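Local coordinates for protein GH86A beta-porphyranase (Bacteroides plebeius, PDB 4AW7) that cleaves the sulfated red-algal polysaccharide porphyran at beta-1,4 linkages between galactose and 6-sulfated L-galactose, releasing mostly a disaccharide, at residues A[72-77]-A[105-110]; A[142-147]-A[169-174]. All blocks are in the same frame, centred on the assembly; numbering follows the deposited sequence. Where two conformers were deposited one is given.

Interaction 1 (A[72-77]-A[105-110]); sequences WGPYSY and ATEHPY. With L6S (6-O-sulfo-alpha-L-galactopyranose), chain B; GAL (beta-D-galactopyranose), chain C; GAL (beta-D-galactopyranose), chain D; L6S (6-O-sulfo-alpha-L-galactopyranose), chain E.
The carboxylate of Glu107, buried, plugs into the first turn of the helix that begins at Pro74, taking three hydrogen bonds at once. Its oxygen OE2 accepts two backbone amides from the same face of the carboxylate plane: Ser76 N at 2.9 Å in a fairly straight bond (163°), and Tyr75 N at 2.8 Å, more bent (134°). OE1 uses its syn lone pair for the hydroxyl OG of Ser76, 2.6 Å away. A bend at chi2 (-87°) turns the Glu107 chain into this position, where the helix end probably stabilises the negative charge. Gly73, at the N-cap, has no side chain to do this job, and any CB there would run into Glu107 OE2. Gly73 N donates to Ser76 OG at 2.9 Å, fixing that hydroxyl between amide and carboxylate.

Ser76 OG also lies 3.3 Å above one face of the Trp72 indole, near the rim. Over the centre of the opposite face sits C5 of the galactose in chain C, while Trp72 NE1 donates a 2.9 Å hydrogen bond to sulfate oxygen O3S of the 6-sulfo-L-galactose in chain B. Farther along 105-110, His108 NE2 is hydrogen-bonded to O4 of the chain D galactose at 2.9 Å. This is the substrate cleft of a beta/alpha barrel, an aromatic platform and polar side chains borne by the loops at the carboxyl ends of its strands.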
# COMPACT_ATOMS: atom_id res chain seq x y z
N TRP A 72 3.77 -20.58 -0.17
CA TRP A 72 3.31 -21.96 -0.32
C TRP A 72 1.92 -21.94 -0.86
O TRP A 72 1.13 -21.06 -0.52
CB TRP A 72 3.32 -22.68 1.02
CG TRP A 72 3.40 -24.19 0.82
CD1 TRP A 72 2.39 -25.10 0.90
CD2 TRP A 72 4.58 -24.94 0.46
NE1 TRP A 72 2.88 -26.36 0.66
CE2 TRP A 72 4.22 -26.28 0.37
CE3 TRP A 72 5.91 -24.58 0.24
CZ2 TRP A 72 5.15 -27.28 0.07
CZ3 TRP A 72 6.84 -25.56 -0.06
CH2 TRP A 72 6.45 -26.89 -0.16
N GLY A 73 1.57 -22.88 -1.71
CA GLY A 73 0.33 -22.86 -2.42
C GLY A 73 0.15 -24.13 -3.22
O GLY A 73 0.83 -25.12 -2.97
N PRO A 74 -0.79 -24.09 -4.15
CA PRO A 74 -1.09 -25.32 -4.90
C PRO A 74 0.09 -25.86 -5.67
O PRO A 74 0.16 -27.09 -5.90
CB PRO A 74 -2.20 -24.88 -5.88
CG PRO A 74 -2.75 -23.60 -5.31
CD PRO A 74 -1.65 -22.96 -4.55
N TYR A 75 0.98 -24.98 -6.12
CA TYR A 75 2.04 -25.37 -7.05
C TYR A 75 3.24 -25.92 -6.30
O TYR A 75 3.84 -26.94 -6.73
CB TYR A 75 2.35 -24.23 -8.05
CG TYR A 75 1.09 -23.83 -8.73
CD1 TYR A 75 0.52 -24.67 -9.71
CD2 TYR A 75 0.38 -22.71 -8.37
CE1 TYR A 75 -0.69 -24.38 -10.26
CE2 TYR A 75 -0.84 -22.41 -8.93
CZ TYR A 75 -1.40 -23.28 -9.87
OH TYR A 75 -2.66 -22.94 -10.41
N SER A 76 3.55 -25.35 -5.14
CA SER A 76 4.58 -25.90 -4.27
C SER A 76 4.05 -27.25 -3.68
O SER A 76 4.77 -28.26 -3.67
CB SER A 76 5.07 -24.85 -3.23
OG SER A 76 4.02 -24.08 -2.71
N TYR A 77 2.77 -27.30 -3.29
CA TYR A 77 2.19 -28.56 -2.80
C TYR A 77 2.26 -29.66 -3.88
O TYR A 77 2.68 -30.78 -3.63
CB TYR A 77 0.75 -28.32 -2.39
CG TYR A 77 -0.01 -29.57 -1.98
CD1 TYR A 77 -0.63 -30.36 -2.95
CD2 TYR A 77 -0.12 -29.97 -0.64
CE1 TYR A 77 -1.31 -31.52 -2.61
CE2 TYR A 77 -0.82 -31.13 -0.29
CZ TYR A 77 -1.41 -31.90 -1.29
OH TYR A 77 -2.12 -33.05 -0.98
N ALA A 105 -1.46 -16.19 0.30
CA ALA A 105 -0.63 -17.26 -0.22
C ALA A 105 -0.04 -16.79 -1.55
O ALA A 105 -0.79 -16.31 -2.41
CB ALA A 105 -1.46 -18.53 -0.42
N THR A 106 1.26 -16.94 -1.73
CA THR A 106 1.95 -16.65 -2.97
C THR A 106 2.92 -17.76 -3.29
O THR A 106 3.20 -18.61 -2.44
CB THR A 106 2.59 -15.25 -2.92
OG1 THR A 106 2.97 -14.85 -4.26
CG2 THR A 106 3.78 -15.19 -2.01
N GLU A 107 3.40 -17.80 -4.53
CA GLU A 107 4.37 -18.79 -4.95
C GLU A 107 5.58 -18.11 -5.57
O GLU A 107 5.45 -17.12 -6.30
CB GLU A 107 3.78 -19.73 -5.98
CG GLU A 107 2.61 -20.55 -5.47
CD GLU A 107 3.00 -21.86 -4.80
OE1 GLU A 107 4.10 -21.96 -4.20
OE2 GLU A 107 2.16 -22.79 -4.87
N HIS A 108 6.77 -18.68 -5.36
CA HIS A 108 7.94 -18.25 -6.10
C HIS A 108 7.73 -18.55 -7.58
O HIS A 108 7.19 -19.61 -7.92
CB HIS A 108 9.19 -18.97 -5.66
CG HIS A 108 9.62 -18.71 -4.25
ND1 HIS A 108 10.12 -17.49 -3.85
CD2 HIS A 108 9.66 -19.52 -3.17
CE1 HIS A 108 10.44 -17.57 -2.56
NE2 HIS A 108 10.17 -18.79 -2.13
N PRO A 109 8.22 -17.69 -8.47
CA PRO A 109 8.09 -17.90 -9.92
C PRO A 109 9.23 -18.80 -10.43
O PRO A 109 10.09 -18.35 -11.21
CB PRO A 109 8.19 -16.47 -10.45
CG PRO A 109 9.10 -15.79 -9.54
CD PRO A 109 8.75 -16.34 -8.17
N TYR A 110 9.26 -20.00 -9.87
CA TYR A 110 10.27 -21.04 -10.10
C TYR A 110 9.85 -21.90 -11.29
O TYR A 110 8.66 -22.07 -11.52
CB TYR A 110 10.37 -21.99 -8.87
CG TYR A 110 11.02 -21.49 -7.58
CD1 TYR A 110 11.85 -20.38 -7.56
CD2 TYR A 110 10.81 -22.19 -6.38
CE1 TYR A 110 12.44 -19.93 -6.35
CE2 TYR A 110 11.41 -21.77 -5.20
CZ TYR A 110 12.23 -20.65 -5.20
OH TYR A 110 12.81 -20.20 -4.03
O1S L6S B . 2.05 -31.40 1.67
O2S L6S B . 3.35 -30.14 0.02
O3S L6S B . 2.07 -28.94 1.76
C1 L6S B . 7.99 -29.88 2.49
C2 L6S B . 8.89 -31.09 2.83
C3 L6S B . 8.26 -31.93 3.95
C4 L6S B . 6.83 -32.34 3.53
C5 L6S B . 5.99 -31.08 3.21
C6 L6S B . 4.62 -31.43 2.69
O2 L6S B . 10.18 -30.66 3.28
O3 L6S B . 9.03 -33.10 4.19
O4 L6S B . 6.91 -33.22 2.37
O5 L6S B . 6.64 -30.22 2.17
O6 L6S B . 3.92 -30.22 2.42
S1 L6S B . 2.86 -30.17 1.43
C1 GAL C . 7.66 -25.35 3.90
C2 GAL C . 8.27 -26.73 4.07
C3 GAL C . 7.37 -27.74 3.38
C4 GAL C . 5.94 -27.59 3.89
C5 GAL C . 5.46 -26.14 3.76
C6 GAL C . 4.05 -25.90 4.32
O2 GAL C . 9.53 -26.72 3.45
O3 GAL C . 7.88 -29.03 3.64
O4 GAL C . 5.88 -28.01 5.24
O5 GAL C . 6.36 -25.25 4.43
O6 GAL C . 3.64 -24.58 4.10
C1 GAL D . 11.31 -16.63 1.49
C2 GAL D . 10.11 -17.47 1.87
C3 GAL D . 10.65 -18.75 2.51
C4 GAL D . 11.57 -19.51 1.53
C5 GAL D . 12.64 -18.52 1.09
C6 GAL D . 13.58 -19.14 0.08
O2 GAL D . 9.21 -16.78 2.74
O3 GAL D . 9.53 -19.52 2.87
O4 GAL D . 10.83 -19.98 0.40
O5 GAL D . 12.03 -17.35 0.52
O6 GAL D . 14.53 -18.18 -0.30
O1S L6S E . 9.11 -13.48 5.03
O2S L6S E . 11.41 -13.57 5.89
O3S L6S E . 10.41 -15.48 4.71
C1 L6S E . 10.42 -12.56 -1.08
C2 L6S E . 11.08 -13.82 -1.58
C3 L6S E . 12.26 -14.18 -0.66
C4 L6S E . 11.72 -14.37 0.80
C5 L6S E . 10.99 -13.08 1.21
C6 L6S E . 10.15 -13.35 2.48
O2 L6S E . 11.49 -13.69 -2.96
O3 L6S E . 12.94 -15.37 -1.10
O4 L6S E . 10.82 -15.49 0.80
O5 L6S E . 10.01 -12.64 0.27
O6 L6S E . 11.03 -13.45 3.58
S1 L6S E . 10.45 -14.00 4.89

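Interaction 2 (A[142-147]-A[169-174]); sequences EPLNEP and DFYASI. With GAL (beta-D-galactopyranose), chain F; GLA (alpha-D-galactopyranose), chain G.
A buried, largely apolar contact joins the loop at the carboxyl end of strand 136-142 to the middle of the next helix, 160-179, behind the catalytic site of the barrel. Pro143 packs over one face of the Tyr171 ring in a CH-pi contact, its CB 3.9 Å from the ring centroid and 14° off the normal. At its edge the same proline meets Ile174, Pro143 CB lying 3.7 Å from Ile174 CD1. Phe170, its CG set anti to the backbone N (chi1 -175°), reaches Leu144 at about a right angle, Leu144 CD1 3.8 Å from Phe170 CD2.

A short hydrogen bond adds to this: Tyr171 OH donates to Leu144 O at 2.6 Å, tilted 32° from the carbonyl plane. A phenylalanine in place of Tyr171 would keep the ring but would probably leave this buried carbonyl without its donor and let the loop shift. The same loop carries two substrate-contacting residues: Asn145 ND2 donates an almost straight bond of 2.8 Å to O2 of the bound galactose, and Glu146 is the inferred proton donor. An Asn-Glu pair after the fourth barrel strand is the hallmark of clan GH-A glycosidases. Arg69 of strand 66-71 hydrogen-bonds Asn145 OD1 and forms a salt bridge with Glu142, which also bonds Ser227.

Helix 120-132 borders Phe170 and Ile174, Phe215 of helix 212-219 meets Tyr171 edge-to-face, and Pro147 rests on Tyr193 of strand 189-195.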
# COMPACT_ATOMS: atom_id res chain seq x y z
N GLU A 142 -2.27 -15.05 -4.46
CA GLU A 142 -1.48 -14.15 -5.31
C GLU A 142 -0.52 -15.07 -6.08
O GLU A 142 0.60 -15.32 -5.64
CB GLU A 142 -0.76 -13.15 -4.42
CG GLU A 142 -0.03 -12.03 -5.12
CD GLU A 142 0.68 -11.10 -4.14
OE1 GLU A 142 1.25 -11.59 -3.14
OE2 GLU A 142 0.67 -9.87 -4.42
N PRO A 143 -1.01 -15.66 -7.20
CA PRO A 143 -0.34 -16.83 -7.80
C PRO A 143 1.18 -16.85 -7.95
O PRO A 143 1.77 -17.88 -7.73
CB PRO A 143 -1.06 -16.90 -9.14
CG PRO A 143 -2.48 -16.58 -8.82
CD PRO A 143 -2.39 -15.56 -7.70
N LEU A 144 1.79 -15.77 -8.44
CA LEU A 144 3.23 -15.72 -8.62
C LEU A 144 3.82 -14.43 -8.11
O LEU A 144 3.40 -13.35 -8.54
CB LEU A 144 3.59 -15.88 -10.11
CG LEU A 144 3.14 -17.14 -10.84
CD1 LEU A 144 3.38 -16.99 -12.34
CD2 LEU A 144 3.93 -18.38 -10.30
N ASN A 145 4.78 -14.53 -7.24
CA ASN A 145 5.46 -13.36 -6.71
C ASN A 145 6.44 -12.79 -7.72
O ASN A 145 7.21 -13.55 -8.33
CB ASN A 145 6.23 -13.75 -5.47
CG ASN A 145 6.89 -12.56 -4.81
OD1 ASN A 145 6.22 -11.56 -4.50
ND2 ASN A 145 8.21 -12.65 -4.58
N GLU A 146 6.44 -11.46 -7.88
CA GLU A 146 7.36 -10.73 -8.77
C GLU A 146 7.71 -11.50 -10.05
O GLU A 146 8.87 -11.75 -10.37
CB GLU A 146 8.57 -10.27 -8.01
CG GLU A 146 8.15 -9.41 -6.81
CD GLU A 146 9.29 -8.74 -6.15
OE1 GLU A 146 10.45 -9.08 -6.43
OE2 GLU A 146 9.01 -7.86 -5.30
N PRO A 147 6.67 -11.80 -10.84
CA PRO A 147 6.91 -12.74 -11.93
C PRO A 147 7.71 -12.17 -13.09
O PRO A 147 8.56 -12.88 -13.63
CB PRO A 147 5.49 -13.11 -12.40
CG PRO A 147 4.62 -11.93 -11.99
CD PRO A 147 5.24 -11.48 -10.69
N ASP A 169 -1.48 -15.40 -18.35
CA ASP A 169 -2.48 -16.41 -18.65
C ASP A 169 -2.67 -17.39 -17.48
O ASP A 169 -3.78 -17.87 -17.23
CB ASP A 169 -2.09 -17.16 -19.93
CG ASP A 169 -2.27 -16.35 -21.18
OD1 ASP A 169 -2.99 -15.32 -21.18
OD2 ASP A 169 -1.69 -16.78 -22.22
N PHE A 170 -1.58 -17.69 -16.78
CA PHE A 170 -1.59 -18.54 -15.58
C PHE A 170 -2.47 -17.85 -14.52
O PHE A 170 -3.41 -18.46 -13.99
CB PHE A 170 -0.14 -18.71 -15.15
CG PHE A 170 0.14 -19.64 -13.99
CD1 PHE A 170 0.38 -20.98 -14.19
CD2 PHE A 170 0.31 -19.13 -12.71
CE1 PHE A 170 0.74 -21.80 -13.15
CE2 PHE A 170 0.70 -19.92 -11.68
CZ PHE A 170 0.89 -21.28 -11.88
N TYR A 171 -2.19 -16.58 -14.25
CA TYR A 171 -3.04 -15.82 -13.34
C TYR A 171 -4.53 -15.85 -13.75
O TYR A 171 -5.43 -16.09 -12.92
CB TYR A 171 -2.60 -14.35 -13.26
CG TYR A 171 -1.63 -13.99 -12.15
CD1 TYR A 171 -2.09 -13.56 -10.92
CD2 TYR A 171 -0.25 -13.99 -12.33
CE1 TYR A 171 -1.25 -13.22 -9.91
CE2 TYR A 171 0.62 -13.62 -11.32
CZ TYR A 171 0.10 -13.21 -10.09
OH TYR A 171 0.88 -12.81 -9.03
N ALA A 172 -4.80 -15.59 -15.03
CA ALA A 172 -6.16 -15.50 -15.52
C ALA A 172 -6.90 -16.82 -15.33
O ALA A 172 -8.04 -16.83 -14.87
CB ALA A 172 -6.19 -15.11 -17.01
N SER A 173 -6.24 -17.92 -15.66
CA SER A 173 -6.84 -19.21 -15.53
C SER A 173 -7.20 -19.52 -14.08
O SER A 173 -8.23 -20.09 -13.75
CB SER A 173 -5.92 -20.29 -16.11
OG SER A 173 -6.52 -21.55 -15.93
N ILE A 174 -6.31 -19.15 -13.17
CA ILE A 174 -6.52 -19.40 -11.75
C ILE A 174 -7.74 -18.61 -11.29
O ILE A 174 -8.63 -19.17 -10.62
CB ILE A 174 -5.27 -19.05 -10.92
CG1 ILE A 174 -4.17 -20.09 -11.20
CG2 ILE A 174 -5.63 -18.96 -9.42
CD1 ILE A 174 -2.79 -19.69 -10.77
C1 GAL F . 10.63 -8.41 -3.23
C2 GAL F . 10.65 -9.91 -2.87
C3 GAL F . 11.12 -10.12 -1.44
C4 GAL F . 12.34 -9.31 -1.12
C5 GAL F . 12.07 -7.83 -1.44
C6 GAL F . 13.21 -6.93 -0.82
O1 GAL F . 10.21 -8.30 -4.65
O2 GAL F . 9.33 -10.50 -3.12
O3 GAL F . 11.52 -11.45 -1.22
O4 GAL F . 13.47 -9.79 -1.87
O5 GAL F . 11.86 -7.78 -2.93
O6 GAL F . 12.78 -6.52 0.55
C1 GLA G . 10.63 -8.41 -3.23
C2 GLA G . 10.65 -9.91 -2.87
C3 GLA G . 11.12 -10.12 -1.44
C4 GLA G . 12.34 -9.31 -1.12
C5 GLA G . 12.07 -7.83 -1.44
C6 GLA G . 13.21 -6.93 -0.82
O1 GLA G . 9.56 -7.69 -2.77
O2 GLA G . 9.33 -10.50 -3.12
O3 GLA G . 11.52 -11.45 -1.22
O4 GLA G . 13.47 -9.79 -1.87
O5 GLA G . 11.86 -7.78 -2.93
O6 GLA G . 12.78 -6.52 0.55

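How the interactions relate
From the N terminus, strand 66-71 leads into 72-77, and the chain continues along helix 74-82, then through a loop and short strand 99-101, before 105-110 closes interaction 1. Helix 120-132 and strand 136-142 come next; interaction 2 then opens at 142-147 and closes at 169-174. The two are therefore in series, neither nested nor crossed. Strand 104-106, paired in parallel with 66-71 and 136-142, joins them: Ala105 O lies 2.8 Å from Glu142 N, and Thr106 OG1 2.8 Å from Glu142 O, both probable hydrogen bonds. Further out, the Tyr75 and Phe170 rings meet, which brings helix 74-82 against helix 160-179.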